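Local atomic coordinates of tubulin binding cofactor C (Leishmania major, PDB entry 5AJ8), a protein that probably acts as a chaperone cofactor in tubulin folding, the chain here being its C-terminal domain. Residues A[11-22]-A[166-177]; A[42-50]-A[59-67]. The protein carries 1 engineered substitution. All blocks are in the same frame, centred on the assembly; numbering follows the deposited sequence. Where two conformers were deposited one is given.

Contact 1: residues A[11-22]-A[166-177]; sequences NVYGPSTGTDLF and TVFGPATLPSSS
The C-terminal tail runs along the first turn of the parallel beta-helix, touching it through Val12, Phe22, Thr172 and Ser175. Thr172 grips both backbone polar atoms of Phe22, one with its side chain and one with its own N-H. Its OG1 accepts a hydrogen bond from Phe22 N at 2.8 Å, and Thr172 N donates to Phe22 O at 2.7 Å, in the carbonyl plane. With chi1 at -57°, OG1 turns beside Thr172's own N and back toward the strand; it also meets a water bound to Asp20 O. Thr172 O lies at the edge of the Tyr13 ring, and a second water links it to Tyr13 OH. Pro174 CB sits over one face of that ring.

The Phe22 ring turns its edge to the face of Phe168, with centroids 5.6 Å apart and planes at 77°, while Phe22 CB stands 3.9 Å from the Phe168 centroid in a CH-pi contact. Gly169 N lies over one face of Phe22, 3.5 Å above the plane, and Thr166 CG2 meets the ring edge.

Further along, Ser176 O accepts a hydrogen bond from Val12 N at 3.1 Å, and Ser175 N donates to Val12 O at 2.7 Å through a bent bond (136° at the hydrogen). Ser175 and Ser176 both face Val12, which makes a classic beta bulge. Ser175 OG adds a bond of 2.9 Å to Gly14 O. Trp99 NE1 is hydrogen-bonded to Thr166 O, and Ser105 OG to Phe168 N. The result is an irregular tail, paired at one antiparallel bridge, covering part of edge strands 11-17 and 21-23 of the beta-helix.

Contact 2: residues A[42-50]-A[59-67]; sequences LPIAGSAFL and YVACHQLRL
Strands 47-50 and 64-67 run parallel, 9° apart with axes 4.7 Å from each other, joined by Ala48 N to Gln64 O, Arg66 N to Ala48 O and Leu50 N to Arg66 O, each 2.9 Å. Before them, Ile44 N donates to Ala61 O at 2.8 Å, and His63 N to Gly46 O at 2.9 Å. These are successive turns of the parallel beta-helix, with Ala48 stacking on Leu65, Phe49 on Arg66 and Leu50 on Leu67 from one turn to the next.

Ala45 is the centre of an inverse gamma turn closed by a weak Gly46 N to Ile44 O bond. The His63 ring lies flat against it, with Ala45 C and Gly46 N over the centre of one face; His63 NE2 bonds Gly124 O. On one side of the sheet Phe49 and Arg66 run side by side, Phe49 CE1 touching Arg66 CG at 3.6 Å. Arg66 leaves its strand with CG anti to the backbone N (chi1 -179°), which brings CB and CG against the CD1-CE1 side of the ring; the guanidinium goes on to a salt bridge with Glu86. Leucines fill the other side: Leu50 CD1 meets Leu65 CD1 at 3.7 Å, Leu50 CB lies alongside Leu67 CD2 at 3.9 Å, and Ala48 CB packs on Leu65 CD1 and Cys62 SG.

From the N terminus, segment 11-22 supplies the outermost strands of both parallel sheets. The chain then winds on through residues 42-50 and 59-67, where contact 2 closes a short loop between neighbouring turns. It continues through the later strands and two short helices before returning as the tail 166-177, so contact 1 closes a loop of 143 intervening residues that contains contact 2 whole. Contact 2 thus joins turns within the body of the beta-helix, while contact 1 ties the C-terminal end of the modelled chain to the first turn. Their centres lie about 14 Å apart, and they touch where Phe168 CE2 packs 3.8 Å from Leu42 CG.

Contact 1: residues A[11-22]-A[166-177]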
loop_
_atom_site.group_PDB
_atom_site.type_symbol
_atom_site.label_atom_id
_atom_site.label_comp_id
_atom_site.label_asym_id
_atom_site.label_seq_id
_atom_site.Cartn_x
_atom_site.Cartn_y
_atom_site.Cartn_z
ATOM N N ASN A 11 -13.616 -0.460 5.367
ATOM C CA ASN A 11 -13.178 0.560 6.329
ATOM C C ASN A 11 -12.683 1.822 5.643
ATOM O O ASN A 11 -11.884 1.749 4.714
ATOM C CB ASN A 11 -12.073 0.003 7.226
ATOM C CG ASN A 11 -12.588 -1.028 8.218
ATOM O OD1 ASN A 11 -13.671 -0.884 8.804
ATOM N ND2 ASN A 11 -11.798 -2.067 8.428
ATOM N N VAL A 12 -13.165 2.972 6.100
ATOM C CA VAL A 12 -12.775 4.270 5.554
ATOM C C VAL A 12 -11.844 4.976 6.551
ATOM O O VAL A 12 -12.149 5.017 7.753
ATOM C CB VAL A 12 -13.996 5.163 5.303
ATOM C CG1 VAL A 12 -13.571 6.529 4.770
ATOM C CG2 VAL A 12 -14.973 4.493 4.346
ATOM N N TYR A 13 -10.741 5.527 6.055
ATOM C CA TYR A 13 -9.748 6.220 6.879
ATOM C C TYR A 13 -9.438 7.595 6.299
ATOM O O TYR A 13 -9.679 7.850 5.131
ATOM C CB TYR A 13 -8.431 5.462 6.937
ATOM C CG TYR A 13 -8.536 4.098 7.574
ATOM C CD1 TYR A 13 -8.889 2.994 6.802
ATOM C CD2 TYR A 13 -8.310 3.917 8.927
ATOM C CE1 TYR A 13 -9.000 1.736 7.362
ATOM C CE2 TYR A 13 -8.417 2.655 9.506
ATOM C CZ TYR A 13 -8.775 1.569 8.721
ATOM O OH TYR A 13 -8.878 0.314 9.256
ATOM N N GLY A 14 -8.881 8.450 7.142
ATOM C CA GLY A 14 -8.630 9.853 6.824
ATOM C C GLY A 14 -9.906 10.684 6.788
ATOM O O GLY A 14 -11.005 10.169 7.053
ATOM N N PRO A 15 -9.778 11.980 6.463
ATOM C CA PRO A 15 -8.535 12.687 6.195
ATOM C C PRO A 15 -7.715 12.897 7.448
ATOM O O PRO A 15 -8.250 12.946 8.545
ATOM C CB PRO A 15 -9.005 14.037 5.626
ATOM C CG PRO A 15 -10.393 14.192 6.102
ATOM C CD PRO A 15 -10.950 12.798 6.123
ATOM N N SER A 16 -6.414 13.008 7.249
ATOM C CA SER A 16 -5.449 13.113 8.312
ATOM C C SER A 16 -4.140 13.657 7.743
ATOM O O SER A 16 -3.752 13.292 6.641
ATOM C CB SER A 16 -5.224 11.725 8.905
ATOM O OG SER A 16 -4.296 11.775 9.962
ATOM N N THR A 17 -3.467 14.519 8.497
ATOM C CA THR A 17 -2.222 15.144 8.061
ATOM C C THR A 17 -1.162 15.034 9.150
ATOM O O THR A 17 -1.431 15.350 10.300
ATOM C CB THR A 17 -2.439 16.642 7.707
ATOM O OG1 THR A 17 -3.272 16.746 6.545
ATOM C CG2 THR A 17 -1.118 17.351 7.410
ATOM N N GLY A 18 0.034 14.589 8.787
ATOM C CA GLY A 18 1.189 14.674 9.670
ATOM C C GLY A 18 1.322 13.619 10.755
ATOM O O GLY A 18 2.219 13.734 11.586
ATOM N N THR A 19 0.436 12.616 10.762
ATOM C CA THR A 19 0.396 11.555 11.776
ATOM C C THR A 19 0.457 10.208 11.053
ATOM O O THR A 19 -0.393 9.921 10.197
ATOM C CB THR A 19 -0.925 11.558 12.594
ATOM O OG1 THR A 19 -1.141 12.839 13.182
ATOM C CG2 THR A 19 -0.899 10.514 13.728
ATOM N N ASP A 20 1.435 9.377 11.413
ATOM C CA ASP A 20 1.523 8.040 10.868
ATOM C C ASP A 20 0.260 7.223 11.157
ATOM O O ASP A 20 -0.282 7.293 12.255
ATOM C CB ASP A 20 2.792 7.346 11.355
ATOM C CG ASP A 20 4.071 7.975 10.754
ATOM O OD1 ASP A 20 3.964 8.989 9.989
ATOM O OD2 ASP A 20 5.178 7.454 11.040
ATOM N N LEU A 21 -0.244 6.511 10.147
ATOM C CA LEU A 21 -1.494 5.722 10.276
ATOM C C LEU A 21 -1.217 4.212 10.278
ATOM O O LEU A 21 -0.322 3.742 9.566
ATOM C CB LEU A 21 -2.464 6.051 9.148
ATOM C CG LEU A 21 -2.850 7.520 8.979
ATOM C CD1 LEU A 21 -3.877 7.605 7.861
ATOM C CD2 LEU A 21 -3.403 8.103 10.273
ATOM N N PHE A 22 -1.984 3.479 11.080
ATOM C CA PHE A 22 -1.850 2.034 11.211
ATOM C C PHE A 22 -3.189 1.384 10.845
ATOM O O PHE A 22 -4.149 1.460 11.588
ATOM C CB PHE A 22 -1.385 1.670 12.620
ATOM C CG PHE A 22 -0.033 2.259 12.966
ATOM C CD1 PHE A 22 1.115 1.751 12.397
ATOM C CD2 PHE A 22 0.082 3.342 13.821
ATOM C CE1 PHE A 22 2.355 2.286 12.688
ATOM C CE2 PHE A 22 1.334 3.909 14.115
ATOM C CZ PHE A 22 2.471 3.372 13.550
ATOM N N THR A 166 9.388 0.445 11.669
ATOM C CA THR A 166 8.243 0.795 12.510
ATOM C C THR A 166 7.367 -0.426 12.832
ATOM O O THR A 166 6.946 -1.140 11.931
ATOM C CB THR A 166 7.371 1.898 11.857
ATOM O OG1 THR A 166 8.146 3.105 11.712
ATOM C CG2 THR A 166 6.178 2.214 12.722
ATOM N N VAL A 167 7.108 -0.655 14.122
ATOM C CA VAL A 167 6.175 -1.682 14.562
ATOM C C VAL A 167 4.723 -1.182 14.413
ATOM O O VAL A 167 4.427 -0.015 14.690
ATOM C CB VAL A 167 6.451 -2.105 16.023
ATOM C CG1 VAL A 167 5.459 -3.181 16.471
ATOM C CG2 VAL A 167 7.894 -2.607 16.158
ATOM N N PHE A 168 3.838 -2.058 13.944
ATOM C CA PHE A 168 2.430 -1.720 13.789
ATOM C C PHE A 168 1.786 -1.474 15.143
ATOM O O PHE A 168 1.897 -2.302 16.070
ATOM C CB PHE A 168 1.659 -2.840 13.076
ATOM C CG PHE A 168 0.185 -2.532 12.865
ATOM C CD1 PHE A 168 -0.750 -2.852 13.829
ATOM C CD2 PHE A 168 -0.253 -1.930 11.703
ATOM C CE1 PHE A 168 -2.088 -2.560 13.645
ATOM C CE2 PHE A 168 -1.591 -1.641 11.503
ATOM C CZ PHE A 168 -2.519 -1.946 12.482
ATOM N N GLY A 169 1.100 -0.342 15.258
ATOM C CA GLY A 169 0.094 -0.178 16.292
ATOM C C GLY A 169 0.303 1.054 17.123
ATOM O O GLY A 169 1.378 1.648 17.082
ATOM N N PRO A 170 -0.739 1.469 17.862
ATOM C CA PRO A 170 -2.066 0.847 17.866
ATOM C C PRO A 170 -2.853 1.189 16.602
ATOM O O PRO A 170 -2.604 2.222 15.962
ATOM C CB PRO A 170 -2.747 1.449 19.109
ATOM C CG PRO A 170 -1.813 2.480 19.661
ATOM C CD PRO A 170 -0.701 2.690 18.678
ATOM N N ALA A 171 -3.807 0.332 16.251
ATOM C CA ALA A 171 -4.552 0.500 14.994
ATOM C C ALA A 171 -5.254 1.845 14.977
ATOM O O ALA A 171 -5.826 2.252 15.981
ATOM C CB ALA A 171 -5.561 -0.616 14.807
ATOM N N THR A 172 -5.181 2.541 13.844
ATOM C CA THR A 172 -5.965 3.747 13.618
ATOM C C THR A 172 -7.438 3.356 13.543
ATOM O O THR A 172 -7.811 2.395 12.860
ATOM C CB THR A 172 -5.555 4.442 12.302
ATOM O OG1 THR A 172 -4.156 4.741 12.317
ATOM C CG2 THR A 172 -6.337 5.717 12.087
ATOM N N LEU A 173 -8.279 4.099 14.244
ATOM C CA LEU A 173 -9.717 3.831 14.255
ATOM C C LEU A 173 -10.313 4.316 12.930
ATOM O O LEU A 173 -10.069 5.450 12.529
ATOM C CB LEU A 173 -10.369 4.567 15.434
ATOM C CG LEU A 173 -11.893 4.521 15.611
ATOM C CD1 LEU A 173 -12.395 3.114 15.920
ATOM C CD2 LEU A 173 -12.330 5.499 16.707
ATOM N N PRO A 174 -11.080 3.459 12.234
ATOM C CA PRO A 174 -11.705 3.921 10.984
ATOM C C PRO A 174 -12.649 5.088 11.224
ATOM O O PRO A 174 -13.271 5.175 12.286
ATOM C CB PRO A 174 -12.494 2.699 10.487
ATOM C CG PRO A 174 -11.966 1.533 11.252
ATOM C CD PRO A 174 -11.379 2.050 12.529
ATOM N N SER A 175 -12.719 5.987 10.246
ATOM C CA SER A 175 -13.658 7.113 10.259
ATOM C C SER A 175 -15.100 6.629 10.100
ATOM O O SER A 175 -16.027 7.186 10.697
ATOM C CB SER A 175 -13.309 8.091 9.132
ATOM O OG SER A 175 -11.918 8.372 9.120
ATOM N N SER A 176 -15.280 5.584 9.303
ATOM C CA SER A 176 -16.578 4.940 9.169
ATOM C C SER A 176 -16.425 3.521 8.652
ATOM O O SER A 176 -15.312 3.072 8.379
ATOM C CB SER A 176 -17.507 5.764 8.262
ATOM O OG SER A 176 -17.189 5.660 6.886
ATOM N N SER A 177 -17.551 2.817 8.545
ATOM C CA SER A 177 -17.595 1.468 7.965
ATOM C C SER A 177 -19.018 1.090 7.554
ATOM O O SER A 177 -19.737 1.896 6.964
ATOM C CB SER A 177 -17.055 0.437 8.952
ATOM O OG SER A 177 -17.222 -0.871 8.438
HETATM O O HOH W 1 -7.545 0.152 11.317
HETATM O O HOH W 2 -2.885 6.721 13.875
#

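Contact 2: residues A[42-50]-A[59-67]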
loop_
_atom_site.group_PDB
_atom_site.type_symbol
_atom_site.label_atom_id
_atom_site.label_comp_id
_atom_site.label_asym_id
_atom_site.label_seq_id
_atom_site.Cartn_x
_atom_site.Cartn_y
_atom_site.Cartn_z
ATOM N N LEU A 42 -1.534 -3.582 7.431
ATOM C CA LEU A 42 -1.511 -5.029 7.456
ATOM C C LEU A 42 -2.221 -5.515 6.165
ATOM O O LEU A 42 -2.989 -4.773 5.556
ATOM C CB LEU A 42 -2.187 -5.560 8.718
ATOM C CG LEU A 42 -1.583 -5.127 10.061
ATOM C CD1 LEU A 42 -2.331 -5.744 11.229
ATOM C CD2 LEU A 42 -0.093 -5.461 10.145
ATOM N N PRO A 43 -1.915 -6.738 5.713
ATOM C CA PRO A 43 -2.510 -7.207 4.453
ATOM C C PRO A 43 -4.035 -7.105 4.429
ATOM O O PRO A 43 -4.664 -7.492 5.380
ATOM C CB PRO A 43 -2.025 -8.671 4.358
ATOM C CG PRO A 43 -0.732 -8.678 5.124
ATOM C CD PRO A 43 -0.940 -7.707 6.250
ATOM N N ILE A 44 -4.593 -6.567 3.340
ATOM C CA ILE A 44 -6.037 -6.435 3.140
ATOM C C ILE A 44 -6.494 -7.513 2.166
ATOM O O ILE A 44 -5.932 -7.646 1.082
ATOM C CB ILE A 44 -6.346 -5.065 2.530
ATOM C CG1 ILE A 44 -5.693 -3.935 3.334
ATOM C CG2 ILE A 44 -7.837 -4.852 2.395
ATOM C CD1 ILE A 44 -6.148 -3.887 4.771
ATOM N N ALA A 45 -7.489 -8.300 2.561
ATOM C CA ALA A 45 -7.968 -9.403 1.758
ATOM C C ALA A 45 -9.099 -8.889 0.897
ATOM O O ALA A 45 -10.231 -9.326 1.011
ATOM C CB ALA A 45 -8.436 -10.562 2.641
ATOM N N GLY A 46 -8.765 -7.932 0.044
ATOM C CA GLY A 46 -9.741 -7.229 -0.813
ATOM C C GLY A 46 -9.076 -5.998 -1.415
ATOM O O GLY A 46 -7.857 -5.950 -1.540
ATOM N N SER A 47 -9.864 -5.012 -1.818
ATOM C CA SER A 47 -9.304 -3.869 -2.486
ATOM C C SER A 47 -8.931 -2.735 -1.522
ATOM O O SER A 47 -9.492 -2.599 -0.445
ATOM C CB SER A 47 -10.214 -3.376 -3.615
ATOM O OG SER A 47 -11.515 -3.146 -3.159
ATOM N N ALA A 48 -7.945 -1.953 -1.948
ATOM C CA ALA A 48 -7.512 -0.734 -1.282
ATOM C C ALA A 48 -7.644 0.403 -2.296
ATOM O O ALA A 48 -7.164 0.297 -3.418
ATOM C CB ALA A 48 -6.077 -0.870 -0.821
ATOM N N PHE A 49 -8.339 1.457 -1.903
ATOM C CA PHE A 49 -8.563 2.631 -2.737
ATOM C C PHE A 49 -8.051 3.863 -2.000
ATOM O O PHE A 49 -8.494 4.136 -0.894
ATOM C CB PHE A 49 -10.038 2.758 -3.048
ATOM C CG PHE A 49 -10.362 3.856 -4.020
ATOM C CD1 PHE A 49 -10.321 3.639 -5.383
ATOM C CD2 PHE A 49 -10.740 5.100 -3.564
ATOM C CE1 PHE A 49 -10.640 4.654 -6.275
ATOM C CE2 PHE A 49 -11.062 6.114 -4.446
ATOM C CZ PHE A 49 -11.004 5.896 -5.801
ATOM N N LEU A 50 -7.068 4.555 -2.578
ATOM C CA LEU A 50 -6.578 5.823 -2.036
ATOM C C LEU A 50 -7.017 6.979 -2.959
ATOM O O LEU A 50 -6.885 6.880 -4.180
ATOM C CB LEU A 50 -5.064 5.818 -1.900
ATOM C CG LEU A 50 -4.432 4.855 -0.879
ATOM C CD1 LEU A 50 -4.295 3.440 -1.430
ATOM C CD2 LEU A 50 -3.068 5.372 -0.454
ATOM N N TYR A 59 2.611 1.541 2.815
ATOM C CA TYR A 59 3.022 0.141 2.769
ATOM C C TYR A 59 1.749 -0.664 2.823
ATOM O O TYR A 59 1.055 -0.637 3.821
ATOM C CB TYR A 59 3.937 -0.205 3.944
ATOM C CG TYR A 59 5.206 0.652 4.017
ATOM C CD1 TYR A 59 5.174 1.924 4.534
ATOM C CD2 TYR A 59 6.422 0.181 3.532
ATOM C CE1 TYR A 59 6.311 2.715 4.576
ATOM C CE2 TYR A 59 7.574 0.970 3.563
ATOM C CZ TYR A 59 7.510 2.242 4.094
ATOM O OH TYR A 59 8.647 3.035 4.185
ATOM N N VAL A 60 1.410 -1.352 1.746
ATOM C CA VAL A 60 0.122 -2.063 1.665
ATOM C C VAL A 60 0.225 -3.355 0.849
ATOM O O VAL A 60 0.874 -3.392 -0.223
ATOM C CB VAL A 60 -0.979 -1.139 1.049
ATOM C CG1 VAL A 60 -0.581 -0.642 -0.327
ATOM C CG2 VAL A 60 -2.345 -1.802 1.029
ATOM N N ALA A 61 -0.400 -4.401 1.374
ATOM C CA ALA A 61 -0.680 -5.599 0.619
ATOM C C ALA A 61 -2.191 -5.691 0.404
ATOM O O ALA A 61 -2.957 -5.437 1.342
ATOM C CB ALA A 61 -0.167 -6.831 1.356
ATOM N N CYS A 62 -2.609 -6.110 -0.795
ATOM C CA CYS A 62 -4.016 -6.161 -1.158
ATOM C C CYS A 62 -4.263 -6.977 -2.418
ATOM O O CYS A 62 -3.321 -7.362 -3.107
ATOM C CB CYS A 62 -4.568 -4.745 -1.321
ATOM S SG CYS A 62 -3.660 -3.731 -2.513
ATOM N N HIS A 63 -5.525 -7.294 -2.686
ATOM C CA HIS A 63 -5.925 -7.991 -3.918
ATOM C C HIS A 63 -5.994 -7.069 -5.139
ATOM O O HIS A 63 -5.548 -7.434 -6.266
ATOM C CB HIS A 63 -7.296 -8.618 -3.725
ATOM C CG HIS A 63 -7.316 -9.715 -2.743
ATOM N ND1 HIS A 63 -8.412 -10.537 -2.574
ATOM C CD2 HIS A 63 -6.387 -10.133 -1.855
ATOM C CE1 HIS A 63 -8.158 -11.402 -1.609
ATOM N NE2 HIS A 63 -6.936 -11.178 -1.161
ATOM N N GLN A 64 -6.567 -5.876 -4.921
ATOM C CA GLN A 64 -6.590 -4.803 -5.914
ATOM C C GLN A 64 -6.184 -3.485 -5.273
ATOM O O GLN A 64 -6.494 -3.255 -4.111
ATOM C CB GLN A 64 -7.968 -4.667 -6.532
ATOM C CG GLN A 64 -8.469 -5.914 -7.238
ATOM C CD GLN A 64 -9.295 -6.813 -6.348
ATOM O OE1 GLN A 64 -9.734 -6.415 -5.285
ATOM N NE2 GLN A 64 -9.462 -8.049 -6.761
ATOM N N LEU A 65 -5.479 -2.644 -6.028
ATOM C CA LEU A 65 -5.032 -1.347 -5.564
ATOM C C LEU A 65 -5.423 -0.290 -6.588
ATOM O O LEU A 65 -5.103 -0.418 -7.761
ATOM C CB LEU A 65 -3.522 -1.309 -5.338
ATOM C CG LEU A 65 -2.906 0.016 -4.861
ATOM C CD1 LEU A 65 -3.542 0.515 -3.583
ATOM C CD2 LEU A 65 -1.400 -0.103 -4.658
ATOM N N ARG A 66 -6.158 0.721 -6.150
ATOM C CA ARG A 66 -6.492 1.836 -7.031
ATOM C C ARG A 66 -6.219 3.183 -6.367
ATOM O O ARG A 66 -6.582 3.414 -5.220
ATOM C CB ARG A 66 -7.941 1.748 -7.506
ATOM C CG ARG A 66 -8.319 2.886 -8.452
ATOM C CD ARG A 66 -9.357 2.467 -9.479
ATOM N NE ARG A 66 -9.690 3.531 -10.441
ATOM C CZ ARG A 66 -10.397 3.331 -11.554
ATOM N NH1 ARG A 66 -10.828 2.110 -11.886
ATOM N NH2 ARG A 66 -10.694 4.344 -12.340
ATOM N N LEU A 67 -5.592 4.071 -7.109
ATOM C CA LEU A 67 -5.295 5.417 -6.615
ATOM C C LEU A 67 -5.868 6.490 -7.553
ATOM O O LEU A 67 -5.744 6.393 -8.772
ATOM C CB LEU A 67 -3.797 5.616 -6.437
ATOM C CG LEU A 67 -3.141 4.731 -5.370
ATOM C CD1 LEU A 67 -2.373 3.611 -6.032
ATOM C CD2 LEU A 67 -2.198 5.544 -4.514
#